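Local coordinates for protein glycosyl hydrolase (Rhizobium leguminosarum bv. trifolii, PDB 5NDX) that probably hydrolyses O-glycosidic bonds as a family 39 glycoside hydrolase, and is the bacterial orthologue of human alpha-L-iduronidase, at residues Gly271-Ser277 with Trp320-Thr324; Asp264-Pro268 with Ser311-Ala315; Trp116-Thr121 with Ala165-Leu170; Met110-Arg114 with Ser204-Gly208. The protein carries 2 engineered substitutions. One frame throughout, in Å; residues are numbered along the deposited sequence.

Contact 1 (Gly271-Ser277 with Trp320-Thr324); sequences GWSDHHS and WSQRT. With 8U8 ((2~{R},3~{S},4~{S},5~{R},6~{S})-6-(4-methyl-2-oxidanylidene-chromen-7-yl)oxy-3,4,5-tris(oxidanyl)oxane-2-carboxylic acid), chain M.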
loop_
_atom_site.group_PDB
_atom_site.type_symbol
_atom_site.label_atom_id
_atom_site.label_comp_id
_atom_site.label_asym_id
_atom_site.label_seq_id
_atom_site.Cartn_x
_atom_site.Cartn_y
_atom_site.Cartn_z
ATOM N N GLY A 271 13.424 -6.876 8.553
ATOM C CA GLY A 271 13.466 -8.366 8.334
ATOM C C GLY A 271 12.098 -9.019 8.057
ATOM O O GLY A 271 11.517 -9.671 8.919
ATOM N N TRP A 272 11.609 -8.844 6.833
ATOM C CA TRP A 272 10.250 -9.246 6.456
ATOM C C TRP A 272 9.941 -10.705 6.700
ATOM O O TRP A 272 8.775 -11.082 6.969
ATOM C CB TRP A 272 10.003 -8.951 4.960
ATOM C CG TRP A 272 10.617 -9.912 3.982
ATOM C CD1 TRP A 272 11.828 -9.775 3.351
ATOM C CD2 TRP A 272 10.062 -11.134 3.504
ATOM N NE1 TRP A 272 12.045 -10.837 2.520
ATOM C CE2 TRP A 272 10.984 -11.685 2.596
ATOM C CE3 TRP A 272 8.883 -11.823 3.762
ATOM C CZ2 TRP A 272 10.758 -12.885 1.942
ATOM C CZ3 TRP A 272 8.652 -13.023 3.122
ATOM C CH2 TRP A 272 9.580 -13.550 2.228
ATOM N N SER A 273 10.953 -11.546 6.509
ATOM C CA SER A 273 10.741 -12.982 6.563
ATOM C C SER A 273 10.851 -13.597 7.970
ATOM O O SER A 273 10.541 -14.776 8.149
ATOM C CB SER A 273 11.700 -13.707 5.610
ATOM O OG SER A 273 13.029 -13.607 6.105
ATOM N N ASP A 274 11.252 -12.842 8.975
ATOM C CA ASP A 274 11.178 -13.344 10.355
ATOM C C ASP A 274 9.707 -13.487 10.767
ATOM O O ASP A 274 8.850 -12.846 10.165
ATOM C CB ASP A 274 11.871 -12.364 11.295
ATOM C CG ASP A 274 13.375 -12.357 11.103
ATOM O OD1 ASP A 274 13.903 -13.437 10.818
ATOM O OD2 ASP A 274 14.006 -11.295 11.262
ATOM N N HIS A 275 9.417 -14.371 11.725
ATOM C CA HIS A 275 8.047 -14.617 12.141
ATOM C C HIS A 275 7.664 -13.700 13.315
ATOM O O HIS A 275 8.250 -13.778 14.389
ATOM C CB HIS A 275 7.844 -16.078 12.478
ATOM C CG HIS A 275 8.107 -16.949 11.315
ATOM N ND1 HIS A 275 7.199 -17.117 10.301
ATOM C CD2 HIS A 275 9.218 -17.626 10.942
ATOM C CE1 HIS A 275 7.702 -17.915 9.387
ATOM N NE2 HIS A 275 8.924 -18.249 9.757
ATOM N N HIS A 276 6.798 -12.731 13.009
ATOM C CA HIS A 276 6.230 -11.844 14.003
ATOM C C HIS A 276 4.729 -11.827 13.689
ATOM O O HIS A 276 4.286 -11.199 12.700
ATOM C CB HIS A 276 6.827 -10.456 13.879
ATOM C CG HIS A 276 8.314 -10.400 14.012
ATOM N ND1 HIS A 276 8.965 -10.632 15.210
ATOM C CD2 HIS A 276 9.283 -10.126 13.105
ATOM C CE1 HIS A 276 10.265 -10.490 15.035
ATOM N NE2 HIS A 276 10.484 -10.196 13.768
ATOM N N SER A 277 3.972 -12.528 14.519
ATOM C CA SER A 277 2.579 -12.839 14.294
ATOM C C SER A 277 1.601 -11.650 14.242
ATOM O O SER A 277 0.544 -11.730 13.622
ATOM C CB SER A 277 2.104 -13.860 15.307
ATOM O OG SER A 277 2.638 -15.128 14.966
ATOM N N TRP A 320 1.379 -15.978 7.446
ATOM C CA TRP A 320 0.639 -15.099 8.380
ATOM C C TRP A 320 1.521 -14.179 9.212
ATOM O O TRP A 320 1.151 -13.008 9.467
ATOM C CB TRP A 320 -0.212 -15.943 9.302
ATOM C CG TRP A 320 -1.406 -16.633 8.679
ATOM C CD1 TRP A 320 -1.525 -17.962 8.388
ATOM C CD2 TRP A 320 -2.665 -16.042 8.366
ATOM N NE1 TRP A 320 -2.761 -18.220 7.873
ATOM C CE2 TRP A 320 -3.485 -17.062 7.856
ATOM C CE3 TRP A 320 -3.157 -14.749 8.412
ATOM C CZ2 TRP A 320 -4.805 -16.830 7.435
ATOM C CZ3 TRP A 320 -4.461 -14.523 7.997
ATOM C CH2 TRP A 320 -5.272 -15.575 7.525
ATOM N N SER A 321 2.697 -14.680 9.592
ATOM C CA SER A 321 3.596 -14.052 10.538
ATOM C C SER A 321 4.703 -13.316 9.856
ATOM O O SER A 321 5.542 -12.709 10.513
ATOM C CB SER A 321 4.288 -15.148 11.416
ATOM O OG SER A 321 3.296 -15.599 12.271
ATOM N N GLN A 322 4.719 -13.308 8.548
ATOM C CA GLN A 322 5.720 -12.500 7.838
ATOM C C GLN A 322 5.162 -11.145 7.438
ATOM O O GLN A 322 3.949 -10.963 7.525
ATOM C CB GLN A 322 6.217 -13.337 6.673
ATOM C CG GLN A 322 6.978 -14.556 7.208
ATOM C CD GLN A 322 7.403 -15.509 6.116
ATOM O OE1 GLN A 322 6.650 -15.801 5.185
ATOM N NE2 GLN A 322 8.621 -15.950 6.186
ATOM N N ARG A 323 6.020 -10.196 7.043
ATOM C CA ARG A 323 5.565 -8.852 6.660
ATOM C C ARG A 323 5.087 -8.862 5.227
ATOM O O ARG A 323 5.819 -8.512 4.251
ATOM C CB ARG A 323 6.652 -7.844 6.828
ATOM C CG ARG A 323 6.246 -6.380 6.546
ATOM C CD ARG A 323 7.418 -5.483 7.034
ATOM N NE ARG A 323 8.256 -5.390 6.002
ATOM C CZ ARG A 323 9.575 -5.339 5.962
ATOM N NH1 ARG A 323 10.424 -5.249 6.976
ATOM N NH2 ARG A 323 10.004 -5.323 4.739
ATOM N N THR A 324 3.887 -9.364 5.110
ATOM C CA THR A 324 3.248 -9.636 3.817
ATOM C C THR A 324 1.789 -9.217 3.956
ATOM O O THR A 324 1.190 -9.297 5.061
ATOM C CB THR A 324 3.333 -11.131 3.415
ATOM O OG1 THR A 324 2.531 -11.929 4.277
ATOM C CG2 THR A 324 4.780 -11.652 3.524
HETATM C C15 8U8 M . 22.052 -5.574 5.694
HETATM C C13 8U8 M . 21.412 -4.396 6.141
HETATM C C14 8U8 M . 22.123 -3.524 6.969
HETATM C C16 8U8 M . 21.541 -2.329 7.402
HETATM O O9 8U8 M . 22.215 -1.628 8.154
HETATM O O8 8U8 M . 20.252 -1.988 7.041
HETATM C C11 8U8 M . 19.567 -2.763 6.137
HETATM C C10 8U8 M . 18.320 -2.324 5.681
HETATM C C12 8U8 M . 20.136 -3.986 5.686
HETATM C C7 8U8 M . 19.410 -4.729 4.735
HETATM C C8 8U8 M . 18.165 -4.283 4.278
HETATM C C9 8U8 M . 17.602 -3.087 4.753
HETATM O O2 8U8 M . 16.394 -2.589 4.305
HETATM C C5 8U8 M . 15.301 -3.422 3.754
HETATM O O1 8U8 M . 15.079 -4.533 4.636
HETATM C C1 8U8 M . 14.354 -5.603 4.166
HETATM C C6 8U8 M . 13.578 -5.959 5.301
HETATM O O7 8U8 M . 13.223 -7.130 5.364
HETATM O O6 8U8 M . 13.318 -5.061 6.082
HETATM C C2 8U8 M . 13.320 -5.314 3.034
HETATM O O5 8U8 M . 12.156 -4.690 3.616
HETATM C C3 8U8 M . 13.920 -4.465 1.829
HETATM O O4 8U8 M . 13.980 -5.249 0.689
HETATM C C4 8U8 M . 15.329 -3.887 2.175
HETATM O O3 8U8 M . 15.661 -2.845 1.168
#
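Gln322 runs out between Trp272 and His275 and closes on Ser273, its NE2 donating to Ser273 O at 3.0 Å. The acceptor lies close to the amide plane, although NE2 sits 22° off the carbonyl plane of Ser273. With CG set opposite the carbonyl carbon (chi1 -66°) and the chain extended beyond it, the amide lies alongside the His275 imidazole, the two planes 3° apart. Gly319 N binds OE1, so both ends of the amide are held. With an alanine here, Ser273 O and Gly319 N would probably lose their side-chain mate and a gap open beside the His275 ring. Trp272 is the second residue of the type I beta turn Gly271-Asp274, in the loop after strand 261-263 of the TIM barrel; Trp320-Thr324 belongs to the loop after the neighbouring strand 307-310. Trp272 O accepts from Arg323 N at 2.9 Å, while Trp272 CB covers one face of the Arg323 guanidinium, 3.6 Å from NH2. The indole stacks on Phe316. Trp272 N, Gly271 N and Arg323 NH1 donate to the ligand carboxylate, and Arg323 NH2 to its hydroxyl O5. Ser321 meets the chain beyond the turn, at His275-Ser277. Its O accepts from His276 N at 2.8 Å and its CB meets the His275 ring edge. Its OG pairs with Ser277 OG at 2.8 Å, either possibly donating.

Contact 2 (Asp264-Pro268 with Ser311-Ala315); sequences DECDP and SSDHA. Unlike the reference sequence in segment 311-315: Ser312 (reference Asn). With 8U8 ((2~{R},3~{S},4~{S},5~{R},6~{S})-6-(4-methyl-2-oxidanylidene-chromen-7-yl)oxy-3,4,5-tris(oxidanyl)oxane-2-carboxylic acid), chain M.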
loop_
_atom_site.group_PDB
_atom_site.type_symbol
_atom_site.label_atom_id
_atom_site.label_comp_id
_atom_site.label_asym_id
_atom_site.label_seq_id
_atom_site.Cartn_x
_atom_site.Cartn_y
_atom_site.Cartn_z
ATOM N N ASP A 264 11.228 5.571 1.804
ATOM C CA ASP A 264 10.914 4.616 0.752
ATOM C C ASP A 264 10.737 3.175 1.257
ATOM O O ASP A 264 10.462 2.264 0.455
ATOM C CB ASP A 264 11.966 4.730 -0.414
ATOM C CG ASP A 264 13.400 4.437 0.026
ATOM O OD1 ASP A 264 13.637 4.054 1.225
ATOM O OD2 ASP A 264 14.320 4.542 -0.824
ATOM N N GLU A 265 10.923 2.960 2.558
ATOM C CA GLU A 265 10.709 1.649 3.166
ATOM C C GLU A 265 10.401 1.805 4.630
ATOM O O GLU A 265 11.293 1.683 5.486
ATOM C CB GLU A 265 11.960 0.766 3.059
ATOM C CG GLU A 265 12.022 -0.100 1.857
ATOM C CD GLU A 265 13.238 -1.004 1.879
ATOM O OE1 GLU A 265 13.423 -1.744 2.877
ATOM O OE2 GLU A 265 13.976 -1.002 0.879
ATOM N N CYS A 266 9.165 2.093 4.943
ATOM C CA CYS A 266 8.848 2.444 6.284
ATOM C C CYS A 266 8.038 1.288 6.883
ATOM O O CYS A 266 6.843 1.210 6.656
ATOM C CB CYS A 266 8.094 3.726 6.284
ATOM S SG CYS A 266 7.637 4.319 7.921
ATOM N N ASP A 267 8.712 0.374 7.567
ATOM C CA ASP A 267 8.070 -0.780 8.175
ATOM C C ASP A 267 8.289 -0.746 9.696
ATOM O O ASP A 267 9.257 -0.178 10.171
ATOM C CB ASP A 267 8.620 -2.086 7.553
ATOM C CG ASP A 267 8.517 -2.077 6.013
ATOM O OD1 ASP A 267 7.373 -2.165 5.457
ATOM O OD2 ASP A 267 9.591 -1.958 5.382
ATOM N N PRO A 268 7.384 -1.343 10.453
ATOM C CA PRO A 268 7.569 -1.298 11.902
ATOM C C PRO A 268 8.770 -2.090 12.381
ATOM O O PRO A 268 9.384 -1.729 13.382
ATOM C CB PRO A 268 6.256 -1.838 12.458
ATOM C CG PRO A 268 5.422 -2.226 11.293
ATOM C CD PRO A 268 6.094 -1.909 10.039
ATOM N N SER A 311 6.490 4.809 1.832
ATOM C CA SER A 311 6.152 3.532 1.201
ATOM C C SER A 311 6.412 2.421 2.219
ATOM O O SER A 311 7.452 2.390 2.854
ATOM C CB SER A 311 6.994 3.341 -0.054
ATOM O OG SER A 311 6.691 2.167 -0.787
ATOM N N SER A 312 5.476 1.512 2.321
ATOM C CA SER A 312 5.616 0.271 3.047
ATOM C C SER A 312 6.357 -0.735 2.172
ATOM O O SER A 312 6.478 -0.542 0.984
ATOM C CB SER A 312 4.223 -0.228 3.419
ATOM O OG SER A 312 3.692 0.658 4.365
ATOM N N ASP A 313 6.963 -1.737 2.748
ATOM C CA ASP A 313 7.670 -2.735 1.952
ATOM C C ASP A 313 7.152 -4.124 2.306
ATOM O O ASP A 313 7.866 -4.964 2.834
ATOM C CB ASP A 313 9.145 -2.556 2.194
ATOM C CG ASP A 313 9.971 -3.229 1.155
ATOM O OD1 ASP A 313 9.750 -2.963 -0.044
ATOM O OD2 ASP A 313 10.841 -4.004 1.559
ATOM N N HIS A 314 5.857 -4.310 2.061
ATOM C CA HIS A 314 5.087 -5.400 2.625
ATOM C C HIS A 314 4.329 -6.235 1.620
ATOM O O HIS A 314 3.384 -6.951 1.997
ATOM C CB HIS A 314 4.204 -4.928 3.779
ATOM C CG HIS A 314 3.072 -3.994 3.429
ATOM N ND1 HIS A 314 2.845 -3.445 2.176
ATOM C CD2 HIS A 314 2.088 -3.518 4.221
ATOM C CE1 HIS A 314 1.776 -2.677 2.219
ATOM N NE2 HIS A 314 1.289 -2.717 3.445
ATOM N N ALA A 315 4.766 -6.176 0.354
ATOM C CA ALA A 315 4.143 -6.986 -0.698
ATOM C C ALA A 315 4.913 -8.251 -1.031
ATOM O O ALA A 315 4.683 -8.855 -2.066
ATOM C CB ALA A 315 3.864 -6.132 -1.944
HETATM C C15 8U8 M . 22.052 -5.574 5.694
HETATM C C13 8U8 M . 21.412 -4.396 6.141
HETATM C C14 8U8 M . 22.123 -3.524 6.969
HETATM C C16 8U8 M . 21.541 -2.329 7.402
HETATM O O9 8U8 M . 22.215 -1.628 8.154
HETATM O O8 8U8 M . 20.252 -1.988 7.041
HETATM C C11 8U8 M . 19.567 -2.763 6.137
HETATM C C10 8U8 M . 18.320 -2.324 5.681
HETATM C C12 8U8 M . 20.136 -3.986 5.686
HETATM C C7 8U8 M . 19.410 -4.729 4.735
HETATM C C8 8U8 M . 18.165 -4.283 4.278
HETATM C C9 8U8 M . 17.602 -3.087 4.753
HETATM O O2 8U8 M . 16.394 -2.589 4.305
HETATM C C5 8U8 M . 15.301 -3.422 3.754
HETATM O O1 8U8 M . 15.079 -4.533 4.636
HETATM C C1 8U8 M . 14.354 -5.603 4.166
HETATM C C6 8U8 M . 13.578 -5.959 5.301
HETATM O O7 8U8 M . 13.223 -7.130 5.364
HETATM O O6 8U8 M . 13.318 -5.061 6.082
HETATM C C2 8U8 M . 13.320 -5.314 3.034
HETATM O O5 8U8 M . 12.156 -4.690 3.616
HETATM C C3 8U8 M . 13.920 -4.465 1.829
HETATM O O4 8U8 M . 13.980 -5.249 0.689
HETATM C C4 8U8 M . 15.329 -3.887 2.175
HETATM O O3 8U8 M . 15.661 -2.845 1.168
HETATM O O HOH W 1 8.760 0.226 -0.200
HETATM O O HOH W 2 4.291 0.359 6.892
#
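Ser311 O accepts from Cys266 N at 2.7 Å, a bond that joins the two segments. Ser311 CB rests on Asp264 O, and a water hydrogen-bonds to Ser311 OG, Asp264 O and Ser312 O. Ser312 stands where the reference sequence has asparagine, and its hydroxyl reaches across through a second water: this donates to Cys266 O at 2.7 Å and lies 2.6 Å from Ser312 OG. The two segments follow strands 261-263 and 307-310, neighbours in the eight-stranded parallel barrel of the TIM fold, and so form part of the pocket that holds the ligand. Asp313 N donates to Asp267 OD1 at 2.8 Å on the syn lone pair, while Asp267 OD2 turns to Lys222. With CG lying opposite its own backbone N (chi1 -163°), the Asp313 carboxylate stacks alongside that of Glu265, planes 23° apart and OD2 3.7 Å from Glu265 OE1. Lys222 and Arg57 form salt bridges to OE1 and OE2 of Glu265, probably offsetting the close approach. Each carboxylate takes one sugar hydroxyl: Asp313 OD2 that of O5, Glu265 OE2 that of O3. Ser312 CB lies over one face of the His314 ring, whose ND1 bonds Thr25 OG1.

Contact 3 (Trp116-Thr121 with Ala165-Leu170); sequences WRDLVT and ACVAGL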
loop_
_atom_site.group_PDB
_atom_site.type_symbol
_atom_site.label_atom_id
_atom_site.label_comp_id
_atom_site.label_asym_id
_atom_site.label_seq_id
_atom_site.Cartn_x
_atom_site.Cartn_y
_atom_site.Cartn_z
ATOM N N TRP A 116 26.061 2.650 -18.520
ATOM C CA TRP A 116 24.956 2.763 -17.567
ATOM C C TRP A 116 24.018 3.908 -17.947
ATOM O O TRP A 116 22.807 3.702 -18.028
ATOM C CB TRP A 116 25.445 2.944 -16.121
ATOM C CG TRP A 116 24.317 2.857 -15.147
ATOM C CD1 TRP A 116 23.623 3.900 -14.594
ATOM C CD2 TRP A 116 23.722 1.659 -14.638
ATOM N NE1 TRP A 116 22.651 3.424 -13.753
ATOM C CE2 TRP A 116 22.672 2.052 -13.772
ATOM C CE3 TRP A 116 23.959 0.294 -14.839
ATOM C CZ2 TRP A 116 21.864 1.115 -13.092
ATOM C CZ3 TRP A 116 23.169 -0.645 -14.143
ATOM C CH2 TRP A 116 22.139 -0.222 -13.275
ATOM N N ARG A 117 24.586 5.087 -18.217
ATOM C CA ARG A 117 23.829 6.216 -18.746
ATOM C C ARG A 117 22.989 5.781 -19.951
ATOM O O ARG A 117 21.770 6.094 -20.047
ATOM C CB ARG A 117 24.744 7.383 -19.092
ATOM C CG ARG A 117 24.046 8.583 -19.744
ATOM C CD ARG A 117 24.988 9.375 -20.677
ATOM N NE ARG A 117 25.530 8.555 -21.772
ATOM C CZ ARG A 117 26.666 8.817 -22.461
ATOM N NH1 ARG A 117 27.419 9.890 -22.204
ATOM N NH2 ARG A 117 27.076 7.984 -23.411
ATOM N N ASP A 118 23.611 5.027 -20.841
ATOM C CA ASP A 118 22.922 4.623 -22.064
ATOM C C ASP A 118 21.806 3.620 -21.778
ATOM O O ASP A 118 20.801 3.654 -22.443
ATOM C CB ASP A 118 23.898 4.041 -23.086
ATOM C CG ASP A 118 24.872 5.095 -23.664
ATOM O OD1 ASP A 118 24.641 6.328 -23.556
ATOM O OD2 ASP A 118 25.869 4.654 -24.248
ATOM N N LEU A 119 22.004 2.731 -20.807
ATOM C CA LEU A 119 20.950 1.808 -20.354
ATOM C C LEU A 119 19.700 2.582 -19.837
ATOM O O LEU A 119 18.570 2.328 -20.255
ATOM C CB LEU A 119 21.521 0.867 -19.299
ATOM C CG LEU A 119 20.496 0.070 -18.504
ATOM C CD1 LEU A 119 19.692 -0.816 -19.442
ATOM C CD2 LEU A 119 21.228 -0.718 -17.444
ATOM N N VAL A 120 19.940 3.600 -19.019
ATOM C CA VAL A 120 18.871 4.421 -18.456
ATOM C C VAL A 120 18.139 5.132 -19.593
ATOM O O VAL A 120 16.892 5.118 -19.689
ATOM C CB VAL A 120 19.420 5.380 -17.369
ATOM C CG1 VAL A 120 18.347 6.353 -16.884
ATOM C CG2 VAL A 120 19.964 4.583 -16.185
ATOM N N THR A 121 18.906 5.723 -20.498
ATOM C CA THR A 121 18.323 6.383 -21.665
ATOM C C THR A 121 17.502 5.411 -22.490
ATOM O O THR A 121 16.367 5.728 -22.836
ATOM C CB THR A 121 19.432 7.055 -22.539
ATOM O OG1 THR A 121 20.009 8.131 -21.786
ATOM C CG2 THR A 121 18.845 7.630 -23.822
ATOM N N ALA A 165 25.287 9.250 -13.906
ATOM C CA ALA A 165 24.897 8.477 -15.091
ATOM C C ALA A 165 23.379 8.287 -15.158
ATOM O O ALA A 165 22.775 8.418 -16.245
ATOM C CB ALA A 165 25.596 7.123 -15.061
ATOM N N CYS A 166 22.772 7.956 -14.003
ATOM C CA CYS A 166 21.298 7.938 -13.905
ATOM C C CYS A 166 20.691 9.256 -14.376
ATOM O O CYS A 166 19.798 9.240 -15.202
ATOM C CB CYS A 166 20.833 7.670 -12.468
ATOM S SG CYS A 166 21.228 6.024 -11.925
ATOM N N VAL A 167 21.185 10.379 -13.845
ATOM C CA VAL A 167 20.633 11.700 -14.163
ATOM C C VAL A 167 20.872 12.050 -15.625
ATOM O O VAL A 167 19.942 12.543 -16.320
ATOM C CB VAL A 167 21.212 12.804 -13.244
ATOM C CG1 VAL A 167 20.991 14.211 -13.798
ATOM C CG2 VAL A 167 20.598 12.701 -11.857
ATOM N N ALA A 168 22.103 11.836 -16.104
ATOM C CA ALA A 168 22.375 12.126 -17.555
ATOM C C ALA A 168 21.528 11.201 -18.439
ATOM O O ALA A 168 21.042 11.613 -19.495
ATOM C CB ALA A 168 23.848 11.951 -17.880
ATOM N N GLY A 169 21.345 9.952 -17.994
ATOM C CA GLY A 169 20.538 8.996 -18.760
ATOM C C GLY A 169 19.085 9.418 -18.936
ATOM O O GLY A 169 18.488 9.271 -20.018
ATOM N N LEU A 170 18.505 9.946 -17.867
ATOM C CA LEU A 170 17.128 10.456 -17.955
ATOM C C LEU A 170 17.115 11.766 -18.762
ATOM O O LEU A 170 16.190 11.991 -19.541
ATOM C CB LEU A 170 16.537 10.728 -16.566
ATOM C CG LEU A 170 16.447 9.522 -15.617
ATOM C CD1 LEU A 170 16.006 9.954 -14.230
ATOM C CD2 LEU A 170 15.503 8.472 -16.161
#
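Thr121 OG1 donates to Gly169 O at 2.6 Å, lying in the carbonyl plane on a lone pair; its hydroxyl points across because OG1 stands opposite the carbonyl carbon of its own residue (chi1 -67°). One turn and more earlier, Trp116 NE1 donates to Cys166 SG at 3.5 Å, the sulfur staying near the indole plane, so the thiol meets the ring at its edge. The guanidinium of Arg117 turns aside to grip Asp118 OD1 with NE and NH2, both from one face of the carboxylate, which leaves its aliphatic part to pack: CG lies 3.5 Å from Gly169 N and close to Ala168 CB. Ala165 CB touches the indole edge at CD1. Val120 CG1 touches both Leu170 CD2 and Cys166 O, each at 3.6 Å. Gly169 permits the close approach, since a beta carbon there would run into Val120 CB and Arg117 O, and Arg117 CA makes a CA-H...O contact with Ala165 O at 3.5 Å. The axes of segments 116-121 and 165-170 come within 7.3 Å at a crossing angle of -42°. Ala165 and Gly169, four residues apart, give a small-xxx-small face, by which helices 110-131 and 155-171, following the successive strands 91-95 and 140-142, pack together on the outside of the TIM barrel.

Contact 4 (Met110-Arg114 with Ser204-Gly208); sequences MDQVR and SCLTG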
loop_
_atom_site.group_PDB
_atom_site.type_symbol
_atom_site.label_atom_id
_atom_site.label_comp_id
_atom_site.label_asym_id
_atom_site.label_seq_id
_atom_site.Cartn_x
_atom_site.Cartn_y
_atom_site.Cartn_z
ATOM N N MET A 110 34.970 4.951 -16.558
ATOM C CA MET A 110 34.070 5.851 -17.270
ATOM C C MET A 110 33.386 5.293 -18.536
ATOM O O MET A 110 32.392 5.877 -19.007
ATOM C CB MET A 110 34.776 7.181 -17.597
ATOM C CG MET A 110 35.056 8.028 -16.363
ATOM S SD MET A 110 33.580 8.616 -15.479
ATOM C CE MET A 110 32.839 9.655 -16.739
ATOM N N ASP A 111 33.897 4.198 -19.103
ATOM C CA ASP A 111 33.165 3.549 -20.200
ATOM C C ASP A 111 31.930 2.816 -19.685
ATOM O O ASP A 111 30.913 2.774 -20.357
ATOM C CB ASP A 111 34.045 2.593 -20.998
ATOM C CG ASP A 111 35.052 3.324 -21.885
ATOM O OD1 ASP A 111 34.721 4.365 -22.507
ATOM O OD2 ASP A 111 36.189 2.843 -21.941
ATOM N N GLN A 112 32.051 2.227 -18.512
ATOM C CA GLN A 112 30.922 1.601 -17.846
ATOM C C GLN A 112 29.892 2.638 -17.376
ATOM O O GLN A 112 28.696 2.460 -17.589
ATOM C CB GLN A 112 31.397 0.766 -16.690
ATOM C CG GLN A 112 32.362 -0.331 -17.136
ATOM C CD GLN A 112 32.495 -1.394 -16.095
ATOM O OE1 GLN A 112 33.481 -2.121 -16.020
ATOM N NE2 GLN A 112 31.505 -1.478 -15.268
ATOM N N VAL A 113 30.378 3.733 -16.796
ATOM C CA VAL A 113 29.530 4.852 -16.393
ATOM C C VAL A 113 28.685 5.303 -17.563
ATOM O O VAL A 113 27.468 5.483 -17.406
ATOM C CB VAL A 113 30.347 6.035 -15.813
ATOM C CG1 VAL A 113 29.483 7.269 -15.557
ATOM C CG2 VAL A 113 31.018 5.609 -14.513
ATOM N N ARG A 114 29.325 5.479 -18.720
ATOM C CA ARG A 114 28.632 5.874 -19.960
ATOM C C ARG A 114 27.668 4.810 -20.518
ATOM O O ARG A 114 26.639 5.145 -21.101
ATOM C CB ARG A 114 29.639 6.287 -21.055
ATOM C CG ARG A 114 29.971 7.773 -21.042
ATOM C CD ARG A 114 30.872 8.247 -22.208
ATOM N NE ARG A 114 32.105 8.759 -21.615
ATOM C CZ ARG A 114 33.204 8.055 -21.360
ATOM N NH1 ARG A 114 33.351 6.791 -21.748
ATOM N NH2 ARG A 114 34.198 8.654 -20.745
ATOM N N SER A 204 29.134 16.951 -11.905
ATOM C CA SER A 204 28.880 15.689 -12.584
ATOM C C SER A 204 30.111 15.280 -13.370
ATOM O O SER A 204 30.669 16.089 -14.090
ATOM C CB SER A 204 27.699 15.837 -13.540
ATOM O OG SER A 204 27.705 14.804 -14.512
ATOM N N CYS A 205 30.483 14.012 -13.276
ATOM C CA CYS A 205 31.564 13.462 -14.060
ATOM C C CYS A 205 31.245 13.279 -15.540
ATOM O O CYS A 205 32.120 12.832 -16.264
ATOM C CB CYS A 205 31.982 12.095 -13.488
ATOM S SG CYS A 205 30.828 10.713 -13.816
ATOM N N LEU A 206 30.023 13.570 -15.999
ATOM C CA LEU A 206 29.638 13.365 -17.410
ATOM C C LEU A 206 29.388 14.647 -18.189
ATOM O O LEU A 206 29.738 14.742 -19.364
ATOM C CB LEU A 206 28.388 12.502 -17.505
ATOM C CG LEU A 206 28.591 11.033 -17.159
ATOM C CD1 LEU A 206 27.223 10.413 -16.897
ATOM C CD2 LEU A 206 29.331 10.268 -18.250
ATOM N N THR A 207 28.717 15.598 -17.551
ATOM C CA THR A 207 28.776 16.988 -17.962
ATOM C C THR A 207 30.110 17.355 -17.305
ATOM O O THR A 207 30.899 16.465 -16.967
ATOM C CB THR A 207 27.589 17.822 -17.401
ATOM O OG1 THR A 207 27.772 18.075 -15.999
ATOM C CG2 THR A 207 26.233 17.104 -17.603
ATOM N N GLY A 208 30.399 18.619 -17.087
ATOM C CA GLY A 208 31.496 18.928 -16.148
ATOM C C GLY A 208 31.151 20.175 -15.404
ATOM O O GLY A 208 32.024 20.905 -14.947
#
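Leu206, which has the most surface buried here, has its backbone N held by Ser204 OG at 3.0 Å; the same oxygen takes a weak bond from Thr207 N. This ST turn curls the loop so that Cys205 and Leu206 face the first turn of the helix. Leu206 CD2 reaches Arg114 CG at 3.8 Å and also meets Met110 CE and Val113 CG1, touching three side chains at once. The Arg114 guanidinium turns back to Asp111 OD1 (a salt bridge with a weak hydrogen bond), and it is CG that meets the leucine. Met110 is bent at both chi2 and chi3 (-64° and -63°), which folds CE over to Cys205: it lies 3.3 Å from Cys205 O and 3.7 Å from Cys205 SG. Val113 CG1 sits beside that sulfur too. The loop is also tied to helix 155-171, Cys205 N bonding Asp164 and Leu206 touching Ala168. A serine in place of Leu206 would probably leave Met110 CE and Arg114 CG without their methyl partner and open a gap over Val113. The meeting of methyl, methylene and sulfur groups implies cohesion by shape and dispersion, the polar bonds lying within each segment and beyond.

In the fold
Contacts 1 and 2 join the same two barrel loops and share one ligand. Their centres are 13 Å apart, and Arg323 bridges them: its NE lies 3.4 Å from Asp267 OD1 in a long, weak ion pair, and its NH2 3.5 Å from Asp313 OD2. Contact 1 holds the ligand carboxylate and, through Arg323, shares hydroxyl O5 with Asp313 of contact 2; the side chain of Glu265 is about 4 Å from that of Gln146, the predicted proton-donor position, altered in this protein. Contacts 3 and 4, centres 10 Å apart, both use helix 110-131 and touch where Leu206 CD1 meets Ala165 CA at 3.5 Å. They form an outer group: contact 3 is centred about 27 Å from contact 2.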